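NTP_transf_2 domain-containing protein (Capnocytophaga granulosa, PDB 6WT9) makes the second messenger 3',3'-c-di-GMP from two GTP molecules in a CBASS antiphage defence system, whose signals activate effectors that kill the infected cell. Local coordinates at residues A[212-217]-A[221-226]. Sequence-based numbering, arbitrary orientation.
Sequences IQIYNK and TIENRD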
# COMPACT_ATOMS: atom_id res chain seq x y z
N ILE A 212 -1.58 -6.63 -16.58
CA ILE A 212 -2.27 -5.55 -17.26
C ILE A 212 -1.23 -4.61 -17.86
O ILE A 212 -0.05 -4.63 -17.49
CB ILE A 212 -3.22 -4.77 -16.33
CG1 ILE A 212 -2.44 -4.09 -15.20
CG2 ILE A 212 -4.28 -5.71 -15.76
CD1 ILE A 212 -3.31 -3.27 -14.27
N GLN A 213 -1.69 -3.78 -18.79
CA GLN A 213 -0.85 -2.78 -19.44
C GLN A 213 -1.54 -1.43 -19.33
O GLN A 213 -2.64 -1.25 -19.85
CB GLN A 213 -0.60 -3.15 -20.91
CG GLN A 213 0.10 -4.50 -21.08
CD GLN A 213 0.27 -4.91 -22.53
OE1 GLN A 213 1.38 -5.08 -23.02
NE2 GLN A 213 -0.85 -5.07 -23.23
N ILE A 214 -0.90 -0.50 -18.63
CA ILE A 214 -1.49 0.80 -18.35
C ILE A 214 -1.46 1.66 -19.60
O ILE A 214 -0.45 1.71 -20.31
CB ILE A 214 -0.75 1.48 -17.19
CG1 ILE A 214 -0.68 0.56 -15.97
CG2 ILE A 214 -1.41 2.81 -16.83
CD1 ILE A 214 -2.03 0.12 -15.46
N TYR A 215 -2.57 2.33 -19.88
CA TYR A 215 -2.63 3.24 -21.02
C TYR A 215 -1.92 4.54 -20.68
O TYR A 215 -2.14 5.12 -19.61
CB TYR A 215 -4.08 3.51 -21.42
CG TYR A 215 -4.19 4.57 -22.49
CD1 TYR A 215 -3.73 4.34 -23.77
CD2 TYR A 215 -4.76 5.81 -22.21
CE1 TYR A 215 -3.82 5.30 -24.76
CE2 TYR A 215 -4.86 6.78 -23.19
CZ TYR A 215 -4.39 6.52 -24.46
OH TYR A 215 -4.49 7.48 -25.44
N ASN A 216 -1.08 5.00 -21.60
CA ASN A 216 -0.32 6.24 -21.44
C ASN A 216 -0.88 7.26 -22.43
O ASN A 216 -0.64 7.16 -23.63
CB ASN A 216 1.17 5.99 -21.67
CG ASN A 216 2.03 7.15 -21.22
OD1 ASN A 216 1.69 8.31 -21.42
ND2 ASN A 216 3.15 6.83 -20.59
N LYS A 217 -1.62 8.24 -21.91
CA LYS A 217 -2.21 9.27 -22.76
C LYS A 217 -1.14 10.09 -23.46
O LYS A 217 -1.35 10.54 -24.60
CB LYS A 217 -3.12 10.17 -21.93
CG LYS A 217 -3.83 11.27 -22.69
CD LYS A 217 -4.63 12.14 -21.74
CE LYS A 217 -5.38 13.24 -22.47
NZ LYS A 217 -6.16 14.09 -21.54
N THR A 221 0.49 4.98 -26.17
CA THR A 221 0.87 3.58 -26.15
C THR A 221 0.37 2.93 -24.86
O THR A 221 -0.30 3.56 -24.04
CB THR A 221 2.39 3.42 -26.29
OG1 THR A 221 3.04 4.00 -25.14
CG2 THR A 221 2.89 4.11 -27.55
N ILE A 222 0.71 1.66 -24.70
CA ILE A 222 0.37 0.89 -23.51
C ILE A 222 1.65 0.64 -22.73
O ILE A 222 2.67 0.26 -23.30
CB ILE A 222 -0.33 -0.43 -23.87
CG1 ILE A 222 0.38 -1.12 -25.03
CG2 ILE A 222 -1.78 -0.17 -24.24
CD1 ILE A 222 1.27 -2.27 -24.62
N GLU A 223 1.60 0.89 -21.42
CA GLU A 223 2.77 0.68 -20.58
C GLU A 223 3.08 -0.81 -20.46
O GLU A 223 2.27 -1.67 -20.81
CB GLU A 223 2.57 1.30 -19.20
CG GLU A 223 2.39 2.82 -19.20
CD GLU A 223 3.68 3.58 -19.42
OE1 GLU A 223 4.31 3.42 -20.49
OE2 GLU A 223 4.08 4.34 -18.51
N ASN A 224 4.27 -1.11 -19.95
CA ASN A 224 4.68 -2.50 -19.82
C ASN A 224 3.86 -3.21 -18.74
O ASN A 224 3.08 -2.60 -18.00
CB ASN A 224 6.17 -2.60 -19.51
CG ASN A 224 7.03 -2.26 -20.71
OD1 ASN A 224 6.60 -2.40 -21.86
ND2 ASN A 224 8.26 -1.83 -20.45
N ARG A 225 4.07 -4.52 -18.65
CA ARG A 225 3.25 -5.38 -17.80
C ARG A 225 3.34 -4.98 -16.33
O ARG A 225 4.42 -4.71 -15.81
CB ARG A 225 3.69 -6.83 -17.96
CG ARG A 225 2.72 -7.72 -18.72
CD ARG A 225 3.40 -9.02 -19.11
NE ARG A 225 2.62 -10.20 -18.75
CZ ARG A 225 3.06 -11.45 -18.86
NH1 ARG A 225 4.29 -11.68 -19.30
NH2 ARG A 225 2.28 -12.46 -18.51
N ASP A 226 2.18 -4.95 -15.68
CA ASP A 226 2.09 -4.83 -14.23
C ASP A 226 1.20 -5.95 -13.71
O ASP A 226 0.33 -6.46 -14.43
CB ASP A 226 1.53 -3.47 -13.80
CG ASP A 226 2.51 -2.33 -14.03
OD1 ASP A 226 3.73 -2.59 -13.99
OD2 ASP A 226 2.06 -1.19 -14.24
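The side chain of Gln-213 stands up from one face of a beta hairpin, beside Ile-222. Its CB lies 3.2 Å from the carbonyl O of Glu-223 and 4.0 Å from CB of Ile-222. CG, placed beside the backbone N by a chi1 of -60°, is 3.6 Å from the same Glu-223 O. Beyond CG the chain runs straight, and the amide arrives at the methyl end of Ile-222: CD is 3.5 Å, OE1 3.2 Å and NE2 3.8 Å from its CD1. This is van der Waals contact, and Ile-222 is poorly ordered, so the fit is approximate.

Ile-212 and Asp-226 form an antiparallel hydrogen-bonded pair with two nearly straight bonds, the one from Ile-212 N to Asp-226 O measuring 2.9 Å. Near the turn one bond is made, from Asn-216 N to Thr-221 O at 2.9 Å. Between them Glu-223 N donates to Ile-214 O, modelled too short for its length to be trusted. Between the pairs Ile-212/Asp-226 and Tyr-215/Ile-222, strand 212-216 has two residues and strand 221-226 has three, a one-residue slip like that of a beta bulge.

On the other side of the sheet, CB and CG of the poorly ordered Glu-223 lie against CB of Ile-214, and the bend at chi2 (-75°) turns the carboxylate toward the Asn-216 amide. The two planes stand 84° apart, and OE2 of Glu-223 is salt-bridged to Lys-174. The OD2 of Asp-226 meets CG1 of Ile-214.

Strand 212-216 lies between strand 185-194 and strand 221-226 in the mixed sheet of the nucleotidyltransferase fold. Helix 147-164 packs on Tyr-215 and Ile-222 through Leu-150, while Ile-212 touches Phe-229 of helix 228-241, which follows the hairpin.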